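PDB 6IBU: Crh-like protein 5 from Neosartorya fumigata, which cleaves chitin and transfers it to beta-1,6-glucan or to further chitin, cross-linking polysaccharides of the fungal cell wall and septa. Local coordinates for residues A[113-118]-A[173-178]; A[97-102]-A[149-154]; A[54-59]-A[188-193]; A[84-89]-A[198-203]. All coordinates share one frame; numbering follows the deposited sequence.

Interaction 1: A[113-118]-A[173-178]; sequences TNYFGK and RFPQTP
Gly117 and Arg173 bring the two backbones into contact, their CA atoms 3.8 Å apart, just where strand 110-116 has run out into a loop and meets the irregular segment 173-178. Gly117 CA also lies 3.3 Å from Arg173 O in a CA-H...O contact, bent at 122°, and with no side chain on the glycine the arginine backbone can come this close. The same carbonyl is shared with Tyr115: Arg173 O sits in the plane of the phenol ring, at its edge, 3.5 Å from Tyr115 CE2. Tyr115 reaches it because CG stands between the backbone N and the carbonyl carbon (chi1 83°), which lifts the ring toward the loop. Beside it the Pro175 ring crosses the tyrosine at about a right angle, CD being 4.1 Å from Tyr115 CD2, while Pro175 CG rests 3.8 Å from Phe116 O. Arg173 folds back at its second torsion and lays CD against Gly117 O, 3.2 Å away. Its guanidinium passes across the aliphatic part of Lys118, with CD of the lysine 3.7 Å from NH1. The two cationic ends would be expected to repel mildly, but each has a partner of its own: Lys118 NZ bonds to Thr172 O and Arg173 NE forms a salt bridge with Asp120. Pro175 and Tyr115 both pack on Leu163, and Pro175 also touches Val99. The backbone of Phe116 pairs with Glu98, and the loop before strand 179-187 packs at the end of strand 110-116, against strands 98-105 and 158-164.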
loop_
_atom_site.group_PDB
_atom_site.type_symbol
_atom_site.label_atom_id
_atom_site.label_comp_id
_atom_site.label_asym_id
_atom_site.label_seq_id
_atom_site.Cartn_x
_atom_site.Cartn_y
_atom_site.Cartn_z
ATOM N N THR A 113 2.783 -9.627 -4.253
ATOM C CA THR A 113 1.402 -9.184 -3.965
ATOM C C THR A 113 1.017 -9.748 -2.612
ATOM O O THR A 113 1.490 -10.799 -2.236
ATOM C CB THR A 113 0.398 -9.579 -5.052
ATOM O OG1 THR A 113 0.372 -10.998 -5.201
ATOM C CG2 THR A 113 0.656 -8.896 -6.382
ATOM N N ASN A 114 0.177 -9.056 -1.893
ATOM C CA ASN A 114 -0.199 -9.529 -0.549
ATOM C C ASN A 114 -1.527 -8.947 -0.100
ATOM O O ASN A 114 -1.936 -7.896 -0.594
ATOM C CB ASN A 114 0.857 -9.131 0.458
ATOM C CG ASN A 114 1.317 -10.335 1.231
ATOM O OD1 ASN A 114 0.546 -10.951 1.957
ATOM N ND2 ASN A 114 2.567 -10.697 1.014
ATOM N N TYR A 115 -2.153 -9.610 0.849
ATOM C CA TYR A 115 -3.356 -9.073 1.510
ATOM C C TYR A 115 -3.425 -9.687 2.901
ATOM O O TYR A 115 -2.832 -10.753 3.120
ATOM C CB TYR A 115 -4.597 -9.347 0.666
ATOM C CG TYR A 115 -5.175 -10.721 0.864
ATOM C CD1 TYR A 115 -4.682 -11.813 0.173
ATOM C CD2 TYR A 115 -6.184 -10.921 1.783
ATOM C CE1 TYR A 115 -5.205 -13.075 0.376
ATOM C CE2 TYR A 115 -6.734 -12.174 1.991
ATOM C CZ TYR A 115 -6.244 -13.246 1.277
ATOM O OH TYR A 115 -6.763 -14.476 1.490
ATOM N N PHE A 116 -4.090 -8.968 3.798
ATOM C CA PHE A 116 -4.502 -9.408 5.150
ATOM C C PHE A 116 -5.983 -9.067 5.284
ATOM O O PHE A 116 -6.418 -8.032 4.756
ATOM C CB PHE A 116 -3.674 -8.710 6.233
ATOM C CG PHE A 116 -2.205 -9.016 6.112
ATOM C CD1 PHE A 116 -1.696 -10.192 6.635
ATOM C CD2 PHE A 116 -1.348 -8.184 5.404
ATOM C CE1 PHE A 116 -0.340 -10.475 6.552
ATOM C CE2 PHE A 116 -0.008 -8.506 5.258
ATOM C CZ PHE A 116 0.498 -9.646 5.838
ATOM N N GLY A 117 -6.726 -9.947 5.940
ATOM C CA GLY A 117 -8.060 -9.660 6.488
ATOM C C GLY A 117 -7.950 -9.422 7.976
ATOM O O GLY A 117 -7.433 -10.292 8.669
ATOM N N LYS A 118 -8.384 -8.257 8.448
ATOM C CA LYS A 118 -8.572 -7.968 9.899
ATOM C C LYS A 118 -7.285 -8.248 10.682
ATOM O O LYS A 118 -7.395 -8.701 11.844
ATOM C CB LYS A 118 -9.716 -8.805 10.476
ATOM C CG LYS A 118 -11.025 -8.619 9.741
ATOM C CD LYS A 118 -12.166 -9.337 10.370
ATOM C CE LYS A 118 -13.494 -8.946 9.765
ATOM N NZ LYS A 118 -13.721 -9.556 8.434
ATOM N N ARG A 173 -11.973 -13.042 5.589
ATOM C CA ARG A 173 -10.673 -12.319 5.566
ATOM C C ARG A 173 -10.533 -11.508 4.263
ATOM O O ARG A 173 -9.413 -11.128 3.920
ATOM C CB ARG A 173 -9.528 -13.312 5.811
ATOM C CG ARG A 173 -9.524 -13.919 7.205
ATOM C CD ARG A 173 -9.153 -12.896 8.234
ATOM N NE ARG A 173 -9.130 -13.398 9.603
ATOM C CZ ARG A 173 -10.164 -13.400 10.441
ATOM N NH1 ARG A 173 -11.344 -12.960 10.046
ATOM N NH2 ARG A 173 -10.019 -13.839 11.682
ATOM N N PHE A 174 -11.630 -11.196 3.579
ATOM C CA PHE A 174 -11.626 -10.340 2.368
ATOM C C PHE A 174 -11.500 -8.881 2.787
ATOM O O PHE A 174 -12.264 -8.431 3.632
ATOM C CB PHE A 174 -12.895 -10.564 1.547
ATOM C CG PHE A 174 -12.829 -9.967 0.176
ATOM C CD1 PHE A 174 -12.092 -10.568 -0.820
ATOM C CD2 PHE A 174 -13.472 -8.772 -0.098
ATOM C CE1 PHE A 174 -12.020 -9.995 -2.080
ATOM C CE2 PHE A 174 -13.425 -8.217 -1.365
ATOM C CZ PHE A 174 -12.695 -8.825 -2.353
ATOM N N PRO A 175 -10.535 -8.101 2.250
ATOM C CA PRO A 175 -10.439 -6.674 2.569
ATOM C C PRO A 175 -11.729 -5.961 2.152
ATOM O O PRO A 175 -12.073 -6.062 1.023
ATOM C CB PRO A 175 -9.249 -6.190 1.745
ATOM C CG PRO A 175 -8.427 -7.439 1.540
ATOM C CD PRO A 175 -9.448 -8.550 1.380
ATOM N N GLN A 176 -12.456 -5.345 3.080
ATOM C CA GLN A 176 -13.813 -4.842 2.765
ATOM C C GLN A 176 -14.193 -3.700 3.691
ATOM O O GLN A 176 -15.381 -3.481 3.873
ATOM C CB GLN A 176 -14.851 -5.956 2.881
ATOM C CG GLN A 176 -14.932 -6.578 4.269
ATOM C CD GLN A 176 -15.838 -7.789 4.246
ATOM O OE1 GLN A 176 -17.064 -7.670 4.260
ATOM N NE2 GLN A 176 -15.242 -8.967 4.204
ATOM N N THR A 177 -13.220 -2.992 4.240
ATOM C CA THR A 177 -13.475 -1.793 5.063
ATOM C C THR A 177 -12.747 -0.637 4.399
ATOM O O THR A 177 -11.874 -0.865 3.582
ATOM C CB THR A 177 -13.046 -2.044 6.503
ATOM O OG1 THR A 177 -11.689 -2.480 6.505
ATOM C CG2 THR A 177 -13.917 -3.069 7.188
ATOM N N PRO A 178 -13.098 0.621 4.726
ATOM C CA PRO A 178 -12.542 1.767 4.020
ATOM C C PRO A 178 -11.032 1.769 4.266
ATOM O O PRO A 178 -10.601 1.573 5.387
ATOM C CB PRO A 178 -13.198 2.995 4.662
ATOM C CG PRO A 178 -14.358 2.417 5.490
ATOM C CD PRO A 178 -13.966 1.005 5.848
HETATM O O HOH W 1 -11.454 -9.023 6.064
#

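Interaction 2: A[97-102]-A[149-154]; sequences DEVDWE and DAVTWS
Trp101 and Trp153 both hold CG anti to the carbonyl carbon, beside the backbone N (chi1 -59° and -72°), and with this first torsion the indoles slide past each other in opposite directions between the two sheets. They meet edge-to-face: the pyrrole edge of Trp153 points at the six-membered ring of Trp101, with centroids 4.7 Å apart and planes at 87°. Trp153 CD1 lies over that face, 3.6 Å from Trp101 CE2, and Trp153 CB presses on Trp101 CH2 at 3.5 Å. The same turn of Trp153 carries NE1 to Asp100 O, a 3.2 Å hydrogen bond that is fairly straight at the proton but approaches from above the carbonyl plane rather than along a lone pair. It satisfies a buried indole N-H and helps to fix the ring's rotation. Val99 adds apolar contact, oblique to the Trp153 ring. Its CG1 touches Trp153 CZ2 at 3.6 Å, and it meets Val151 tip to tip, CG1 to CG1 at 3.9 Å. Arg161 adds a cation-pi contact to Trp153, and Tyr142 meets Trp101 edge-to-face. The strand axes run nearly parallel, 9.4 Å apart, so side chains and not backbone pairing join them, as expected between the sheets of a sandwich. Along strand 98-105 the residues alternate: Val99 and Trp101 face this core, while Glu98, Asp100 and Glu102 face the opposite way. That is the ExDxE signature of the GH16 beta-jelly-roll enzymes, in which Glu98 is probably the nucleophile and Glu102, which binds chitin, probably the proton donor.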
loop_
_atom_site.group_PDB
_atom_site.type_symbol
_atom_site.label_atom_id
_atom_site.label_comp_id
_atom_site.label_asym_id
_atom_site.label_seq_id
_atom_site.Cartn_x
_atom_site.Cartn_y
_atom_site.Cartn_z
ATOM N N ASP A 97 -7.639 -4.652 7.577
ATOM C CA ASP A 97 -7.793 -5.168 6.202
ATOM C C ASP A 97 -6.672 -4.518 5.393
ATOM O O ASP A 97 -6.279 -3.387 5.695
ATOM C CB ASP A 97 -9.140 -4.836 5.581
ATOM C CG ASP A 97 -10.292 -5.710 6.069
ATOM O OD1 ASP A 97 -10.027 -6.801 6.613
ATOM O OD2 ASP A 97 -11.458 -5.270 5.911
ATOM N N GLU A 98 -6.135 -5.220 4.414
ATOM C CA GLU A 98 -4.933 -4.705 3.766
ATOM C C GLU A 98 -4.698 -5.388 2.435
ATOM O O GLU A 98 -4.867 -6.578 2.357
ATOM C CB GLU A 98 -3.756 -4.948 4.688
ATOM C CG GLU A 98 -2.676 -3.927 4.505
ATOM C CD GLU A 98 -1.375 -4.530 4.023
ATOM O OE1 GLU A 98 -0.333 -4.276 4.679
ATOM O OE2 GLU A 98 -1.393 -5.279 3.010
ATOM N N VAL A 99 -4.278 -4.608 1.453
ATOM C CA VAL A 99 -3.845 -5.070 0.114
ATOM C C VAL A 99 -2.554 -4.318 -0.184
ATOM O O VAL A 99 -2.524 -3.090 0.028
ATOM C CB VAL A 99 -4.923 -4.786 -0.943
ATOM C CG1 VAL A 99 -4.438 -5.154 -2.326
ATOM C CG2 VAL A 99 -6.220 -5.500 -0.609
ATOM N N ASP A 100 -1.531 -5.004 -0.672
ATOM C CA ASP A 100 -0.256 -4.309 -0.912
ATOM C C ASP A 100 0.525 -4.921 -2.069
ATOM O O ASP A 100 0.236 -6.070 -2.510
ATOM C CB ASP A 100 0.575 -4.206 0.363
ATOM C CG ASP A 100 1.151 -5.510 0.841
ATOM O OD1 ASP A 100 2.075 -6.008 0.189
ATOM O OD2 ASP A 100 0.704 -6.005 1.914
ATOM N N TRP A 101 1.449 -4.090 -2.550
ATOM C CA TRP A 101 2.585 -4.437 -3.427
ATOM C C TRP A 101 3.859 -4.282 -2.601
ATOM O O TRP A 101 3.930 -3.330 -1.826
ATOM C CB TRP A 101 2.619 -3.505 -4.641
ATOM C CG TRP A 101 1.428 -3.456 -5.546
ATOM C CD1 TRP A 101 0.424 -2.538 -5.545
ATOM C CD2 TRP A 101 1.200 -4.279 -6.702
ATOM N NE1 TRP A 101 -0.444 -2.762 -6.576
ATOM C CE2 TRP A 101 0.015 -3.820 -7.319
ATOM C CE3 TRP A 101 1.857 -5.379 -7.253
ATOM C CZ2 TRP A 101 -0.506 -4.421 -8.469
ATOM C CZ3 TRP A 101 1.348 -5.971 -8.385
ATOM C CH2 TRP A 101 0.190 -5.487 -8.991
ATOM N N GLU A 102 4.811 -5.204 -2.714
ATOM C CA GLU A 102 6.162 -5.030 -2.121
ATOM C C GLU A 102 7.196 -5.292 -3.211
ATOM O O GLU A 102 7.166 -6.362 -3.782
ATOM C CB GLU A 102 6.393 -5.984 -0.952
ATOM C CG GLU A 102 5.318 -5.933 0.120
ATOM C CD GLU A 102 5.282 -4.626 0.896
ATOM O OE1 GLU A 102 6.348 -4.075 1.197
ATOM O OE2 GLU A 102 4.182 -4.142 1.172
ATOM N N ASP A 149 -16.670 -8.275 -4.678
ATOM C CA ASP A 149 -16.533 -9.630 -5.268
ATOM C C ASP A 149 -15.063 -10.075 -5.327
ATOM O O ASP A 149 -14.840 -11.269 -5.265
ATOM C CB ASP A 149 -17.164 -9.695 -6.658
ATOM C CG ASP A 149 -18.687 -9.661 -6.657
ATOM O OD1 ASP A 149 -19.315 -10.023 -5.607
ATOM O OD2 ASP A 149 -19.252 -9.317 -7.736
ATOM N N ALA A 150 -14.100 -9.169 -5.495
ATOM C CA ALA A 150 -12.705 -9.537 -5.820
ATOM C C ALA A 150 -11.754 -8.353 -5.677
ATOM O O ALA A 150 -12.124 -7.216 -5.987
ATOM C CB ALA A 150 -12.619 -10.069 -7.223
ATOM N N VAL A 151 -10.534 -8.654 -5.262
ATOM C CA VAL A 151 -9.361 -7.761 -5.398
ATOM C C VAL A 151 -8.551 -8.234 -6.604
ATOM O O VAL A 151 -8.202 -9.410 -6.672
ATOM C CB VAL A 151 -8.519 -7.777 -4.118
ATOM C CG1 VAL A 151 -7.179 -7.085 -4.333
ATOM C CG2 VAL A 151 -9.293 -7.155 -2.971
ATOM N N THR A 152 -8.242 -7.332 -7.520
ATOM C CA THR A 152 -7.442 -7.655 -8.714
ATOM C C THR A 152 -6.188 -6.807 -8.676
ATOM O O THR A 152 -6.313 -5.604 -8.492
ATOM C CB THR A 152 -8.252 -7.461 -9.994
ATOM O OG1 THR A 152 -9.439 -8.239 -9.856
ATOM C CG2 THR A 152 -7.467 -7.877 -11.216
ATOM N N TRP A 153 -5.032 -7.432 -8.807
ATOM C CA TRP A 153 -3.736 -6.731 -8.970
ATOM C C TRP A 153 -3.430 -6.696 -10.461
ATOM O O TRP A 153 -3.539 -7.734 -11.090
ATOM C CB TRP A 153 -2.601 -7.462 -8.242
ATOM C CG TRP A 153 -2.588 -7.402 -6.747
ATOM C CD1 TRP A 153 -1.760 -6.652 -5.967
ATOM C CD2 TRP A 153 -3.369 -8.202 -5.843
ATOM N NE1 TRP A 153 -1.988 -6.923 -4.641
ATOM C CE2 TRP A 153 -2.970 -7.863 -4.536
ATOM C CE3 TRP A 153 -4.390 -9.138 -6.008
ATOM C CZ2 TRP A 153 -3.542 -8.442 -3.408
ATOM C CZ3 TRP A 153 -4.940 -9.730 -4.893
ATOM C CH2 TRP A 153 -4.521 -9.379 -3.609
ATOM N N SER A 154 -3.020 -5.556 -10.978
ATOM C CA SER A 154 -2.588 -5.393 -12.387
ATOM C C SER A 154 -1.269 -4.632 -12.457
ATOM O O SER A 154 -1.059 -3.719 -11.642
ATOM C CB SER A 154 -3.624 -4.677 -13.173
ATOM O OG SER A 154 -4.653 -5.589 -13.488
#

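Interaction 3: A[54-59]-A[188-193]; sequences AKQGDA and GGDPSN
One carboxylate, that of Asp190, makes the polar links from the loop after strand 179-187 to Gln56 and Gly57, which lie in the loop between strands 48-53 and 61-64. Its OD1 accepts a hydrogen bond from Gln56 NE2 at 2.8 Å. Gly57 N donates to a water 2.8 Å away; that water is modelled unusually close to Asp190 OD2, so the second half of the bridge is uncertain in length. Gln56 gets there fully extended, with CG anti to the backbone N (chi1 -178°), and crosses the aspartate at about a right angle. The amide and carboxylate planes are 52° apart. The donor arrives on the syn side of OD1, 32° out of the carboxylate plane. Gln56 CG lies 3.5 Å from Asp190 OD2. OD1 is gripped a second time, on its anti side, by Ser192 N at 2.9 Å. This is an Asx turn, and it is superposed on a type I beta turn closed by Asn193 N to Asp190 O. The same oxygen thus serves both its own turn and the partner loop. Across from it, Gln56 and Gly57 form the middle of a type II beta turn from Lys55 to Asp58. Gly57 has the positive phi expected at the third position of such a turn, and the Lys55 NZ to Asp58 OD1 salt bridge of 3.1 Å ties the turn's two ends. Most of the touching residues are exposed, and Tyr207 lies against both Gln56 and Asp190. The aspartate side chain is about 7 Å from those of the chitin-binding residues Trp186 and Thr197.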
loop_
_atom_site.group_PDB
_atom_site.type_symbol
_atom_site.label_atom_id
_atom_site.label_comp_id
_atom_site.label_asym_id
_atom_site.label_seq_id
_atom_site.Cartn_x
_atom_site.Cartn_y
_atom_site.Cartn_z
ATOM N N ALA A 54 18.590 6.203 3.301
ATOM C CA ALA A 54 20.016 6.623 3.291
ATOM C C ALA A 54 20.733 6.102 4.535
ATOM O O ALA A 54 21.932 5.814 4.421
ATOM C CB ALA A 54 20.152 8.122 3.184
ATOM N N LYS A 55 20.048 6.002 5.673
ATOM C CA LYS A 55 20.670 5.534 6.929
ATOM C C LYS A 55 19.655 4.704 7.706
ATOM O O LYS A 55 18.453 4.771 7.400
ATOM C CB LYS A 55 21.170 6.720 7.753
ATOM C CG LYS A 55 20.083 7.592 8.373
ATOM C CD LYS A 55 20.477 9.073 8.421
ATOM C CE LYS A 55 19.392 9.994 8.949
ATOM N NZ LYS A 55 18.438 10.406 7.887
ATOM N N GLN A 56 20.139 3.948 8.682
ATOM C CA GLN A 56 19.298 3.049 9.492
ATOM C C GLN A 56 18.191 3.900 10.118
ATOM O O GLN A 56 18.471 5.049 10.499
ATOM C CB GLN A 56 20.143 2.309 10.523
ATOM C CG GLN A 56 19.339 1.324 11.362
ATOM C CD GLN A 56 20.194 0.534 12.328
ATOM O OE1 GLN A 56 21.266 0.960 12.740
ATOM N NE2 GLN A 56 19.712 -0.628 12.727
ATOM N N GLY A 57 16.976 3.356 10.186
ATOM C CA GLY A 57 15.794 4.046 10.726
ATOM C C GLY A 57 15.054 4.866 9.679
ATOM O O GLY A 57 13.940 5.286 10.008
ATOM N N ASP A 58 15.614 5.066 8.474
ATOM C CA ASP A 58 14.958 5.807 7.358
ATOM C C ASP A 58 13.806 4.973 6.793
ATOM O O ASP A 58 14.060 3.878 6.267
ATOM C CB ASP A 58 15.903 6.147 6.202
ATOM C CG ASP A 58 16.658 7.447 6.398
ATOM O OD1 ASP A 58 16.561 8.010 7.518
ATOM O OD2 ASP A 58 17.347 7.885 5.431
ATOM N N ALA A 59 12.583 5.474 6.930
ATOM C CA ALA A 59 11.346 4.817 6.471
ATOM C C ALA A 59 10.395 5.906 5.991
ATOM O O ALA A 59 9.293 6.079 6.508
ATOM C CB ALA A 59 10.771 4.001 7.596
ATOM N N GLY A 188 13.889 -3.531 4.942
ATOM C CA GLY A 188 13.499 -4.860 5.440
ATOM C C GLY A 188 14.721 -5.561 5.986
ATOM O O GLY A 188 14.593 -6.357 6.904
ATOM N N GLY A 189 15.885 -5.232 5.430
ATOM C CA GLY A 189 17.176 -5.818 5.799
ATOM C C GLY A 189 17.913 -5.017 6.865
ATOM O O GLY A 189 19.129 -5.162 6.944
ATOM N N ASP A 190 17.219 -4.176 7.633
ATOM C CA ASP A 190 17.750 -3.521 8.854
ATOM C C ASP A 190 18.270 -4.621 9.770
ATOM O O ASP A 190 17.538 -5.566 10.043
ATOM C CB ASP A 190 16.632 -2.720 9.520
ATOM C CG ASP A 190 17.060 -1.820 10.664
ATOM O OD1 ASP A 190 17.822 -2.310 11.520
ATOM O OD2 ASP A 190 16.555 -0.653 10.715
ATOM N N PRO A 191 19.535 -4.566 10.246
ATOM C CA PRO A 191 20.058 -5.590 11.155
ATOM C C PRO A 191 19.205 -5.796 12.419
ATOM O O PRO A 191 19.148 -6.888 12.938
ATOM C CB PRO A 191 21.442 -5.064 11.548
ATOM C CG PRO A 191 21.828 -4.110 10.446
ATOM C CD PRO A 191 20.529 -3.537 9.925
ATOM N N SER A 192 18.510 -4.749 12.856
ATOM C CA SER A 192 17.627 -4.788 14.045
ATOM C C SER A 192 16.320 -5.533 13.747
ATOM O O SER A 192 15.543 -5.723 14.686
ATOM C CB SER A 192 17.369 -3.404 14.560
ATOM O OG SER A 192 16.156 -2.890 14.042
ATOM N N ASN A 193 16.053 -5.939 12.511
ATOM C CA ASN A 193 14.780 -6.629 12.181
ATOM C C ASN A 193 14.907 -8.110 12.514
ATOM O O ASN A 193 16.014 -8.645 12.570
ATOM C CB ASN A 193 14.396 -6.439 10.717
ATOM C CG ASN A 193 13.935 -5.038 10.388
ATOM O OD1 ASN A 193 13.711 -4.218 11.274
ATOM N ND2 ASN A 193 13.792 -4.761 9.104
HETATM O O HOH W 2 16.403 1.007 8.825
#

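Interaction 4: A[84-89]-A[198-203]; sequences GVVSSI and IEWAGG
Trp200 supplies the one aromatic ring here, and Val86 meets its six-membered ring obliquely, through CZ3 and CH2. Val86 CG2 lies 3.6 Å from Trp200 CZ3, and CG1 is 3.8 Å from CH2, so both methyls of the valine touch the far end of the indole, the two side chains crossing at about a right angle. Although Trp200 leaves the helix to one side, CG anti to the backbone N (chi1 164°) swings the ring over toward the strand. Trp186 and Leu104 touch the same indole from the neighbouring strands. One residue on, Ala201 CB comes within 4.2 Å of Val86 CG2 and packs against the backbone of Gly84. Helix 195-201 thus rests on the start of strand 85-93, on the face of the seven-stranded sheet that bears Glu102, in a GH16 domain of the concanavalin-like clan. Its end is a Schellman motif: Gly203 N bonds to Ile198 O at 3.0 Å and Gly202 N to Glu199 O at 3.2 Å, with Gly202 at positive phi. The last helical residue and the one two further on bring two carbonyls to the corner at Gly84, whose bare CA makes CA-H...O contacts with Ala201 O at 3.4 Å and with Gly203 O at 3.3 Å. Gly84 also has positive phi, and its N donates to a water. Val86 also touches Glu102 of strand 98-105 and Trp186 of strand 179-187, both chitin-binding residues, and Ser88 OG hydrogen-bonds to Glu102 OE1 and to Trp186 NE1.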
loop_
_atom_site.group_PDB
_atom_site.type_symbol
_atom_site.label_atom_id
_atom_site.label_comp_id
_atom_site.label_asym_id
_atom_site.label_seq_id
_atom_site.Cartn_x
_atom_site.Cartn_y
_atom_site.Cartn_z
ATOM N N GLY A 84 17.678 -5.722 0.486
ATOM C CA GLY A 84 16.890 -5.589 1.721
ATOM C C GLY A 84 16.070 -4.317 1.752
ATOM O O GLY A 84 15.345 -4.119 2.716
ATOM N N VAL A 85 16.148 -3.478 0.738
ATOM C CA VAL A 85 15.350 -2.224 0.699
ATOM C C VAL A 85 13.990 -2.571 0.104
ATOM O O VAL A 85 13.923 -3.080 -1.020
ATOM C CB VAL A 85 16.063 -1.131 -0.105
ATOM C CG1 VAL A 85 15.202 0.116 -0.202
ATOM C CG2 VAL A 85 17.426 -0.834 0.520
ATOM N N VAL A 86 12.938 -2.281 0.847
ATOM C CA VAL A 86 11.549 -2.597 0.427
ATOM C C VAL A 86 10.895 -1.323 -0.108
ATOM O O VAL A 86 10.975 -0.315 0.560
ATOM C CB VAL A 86 10.775 -3.193 1.609
ATOM C CG1 VAL A 86 9.376 -3.608 1.193
ATOM C CG2 VAL A 86 11.517 -4.363 2.224
ATOM N N SER A 87 10.259 -1.389 -1.268
ATOM C CA SER A 87 9.363 -0.344 -1.812
ATOM C C SER A 87 7.915 -0.838 -1.692
ATOM O O SER A 87 7.608 -1.853 -2.315
ATOM C CB SER A 87 9.715 -0.072 -3.240
ATOM O OG SER A 87 11.046 0.391 -3.384
ATOM N N SER A 88 7.076 -0.176 -0.899
ATOM C CA SER A 88 5.721 -0.647 -0.491
ATOM C C SER A 88 4.606 0.258 -1.033
ATOM O O SER A 88 4.641 1.482 -0.775
ATOM C CB SER A 88 5.619 -0.688 1.006
ATOM O OG SER A 88 6.601 -1.559 1.551
ATOM N N ILE A 89 3.600 -0.322 -1.682
ATOM C CA ILE A 89 2.285 0.334 -1.954
ATOM C C ILE A 89 1.228 -0.383 -1.113
ATOM O O ILE A 89 1.029 -1.561 -1.325
ATOM C CB ILE A 89 1.958 0.296 -3.456
ATOM C CG1 ILE A 89 3.039 0.970 -4.298
ATOM C CG2 ILE A 89 0.588 0.885 -3.729
ATOM C CD1 ILE A 89 3.033 0.524 -5.729
ATOM N N ILE A 198 14.470 -10.067 7.333
ATOM C CA ILE A 198 15.717 -9.834 6.563
ATOM C C ILE A 198 15.775 -10.831 5.403
ATOM O O ILE A 198 16.040 -10.372 4.287
ATOM C CB ILE A 198 16.941 -9.885 7.492
ATOM C CG1 ILE A 198 16.892 -8.732 8.498
ATOM C CG2 ILE A 198 18.212 -9.863 6.681
ATOM C CD1 ILE A 198 17.652 -8.970 9.781
ATOM N N GLU A 199 15.499 -12.115 5.653
ATOM C CA GLU A 199 15.482 -13.196 4.616
ATOM C C GLU A 199 14.437 -12.836 3.554
ATOM O O GLU A 199 14.701 -12.993 2.347
ATOM C CB GLU A 199 15.257 -14.589 5.232
ATOM C CG GLU A 199 14.264 -15.526 4.499
ATOM C CD GLU A 199 14.499 -15.956 3.047
ATOM O OE1 GLU A 199 15.670 -16.250 2.691
ATOM O OE2 GLU A 199 13.492 -16.033 2.263
ATOM N N TRP A 200 13.270 -12.400 3.989
ATOM C CA TRP A 200 12.169 -12.054 3.068
ATOM C C TRP A 200 12.593 -10.867 2.185
ATOM O O TRP A 200 12.360 -10.926 0.979
ATOM C CB TRP A 200 10.907 -11.773 3.873
ATOM C CG TRP A 200 9.914 -11.054 3.038
ATOM C CD1 TRP A 200 9.100 -11.607 2.105
ATOM C CD2 TRP A 200 9.689 -9.640 3.004
ATOM N NE1 TRP A 200 8.341 -10.633 1.521
ATOM C CE2 TRP A 200 8.678 -9.418 2.051
ATOM C CE3 TRP A 200 10.225 -8.546 3.687
ATOM C CZ2 TRP A 200 8.191 -8.145 1.767
ATOM C CZ3 TRP A 200 9.727 -7.291 3.416
ATOM C CH2 TRP A 200 8.732 -7.095 2.464
ATOM N N ALA A 201 13.252 -9.870 2.785
ATOM C CA ALA A 201 13.708 -8.625 2.124
ATOM C C ALA A 201 14.839 -8.940 1.138
ATOM O O ALA A 201 15.101 -8.123 0.265
ATOM C CB ALA A 201 14.100 -7.593 3.156
ATOM N N GLY A 202 15.468 -10.105 1.255
ATOM C CA GLY A 202 16.546 -10.522 0.339
ATOM C C GLY A 202 17.937 -10.252 0.896
ATOM O O GLY A 202 18.908 -10.391 0.143
ATOM N N GLY A 203 18.047 -9.917 2.171
ATOM C CA GLY A 203 19.346 -9.840 2.851
ATOM C C GLY A 203 19.492 -8.567 3.649
ATOM O O GLY A 203 18.596 -7.735 3.599
HETATM O O HOH W 3 16.542 -7.455 -1.581
#

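Overall arrangement
Interaction 2 is the deepest of the four and the one with an indole pair, binding the two sheets of the sandwich face to face. Interaction 1 touches it at the end of the same sheet, where strands 98-105 and 110-116 are neighbours and Lys118 N meets Asp97 OD1, and is only partly buried, mixing ring packing with cationic side chains. Interaction 4, also buried, seats the short helix on strand 85-93, the neighbour of strand 98-105, largely by apolar and CA-H...O contacts. Interaction 3 lies about 10 Å from it, centre to centre, joined through Gly189 N to Gly84 O. It is the surface contact, held by a carboxylate, an amide and water.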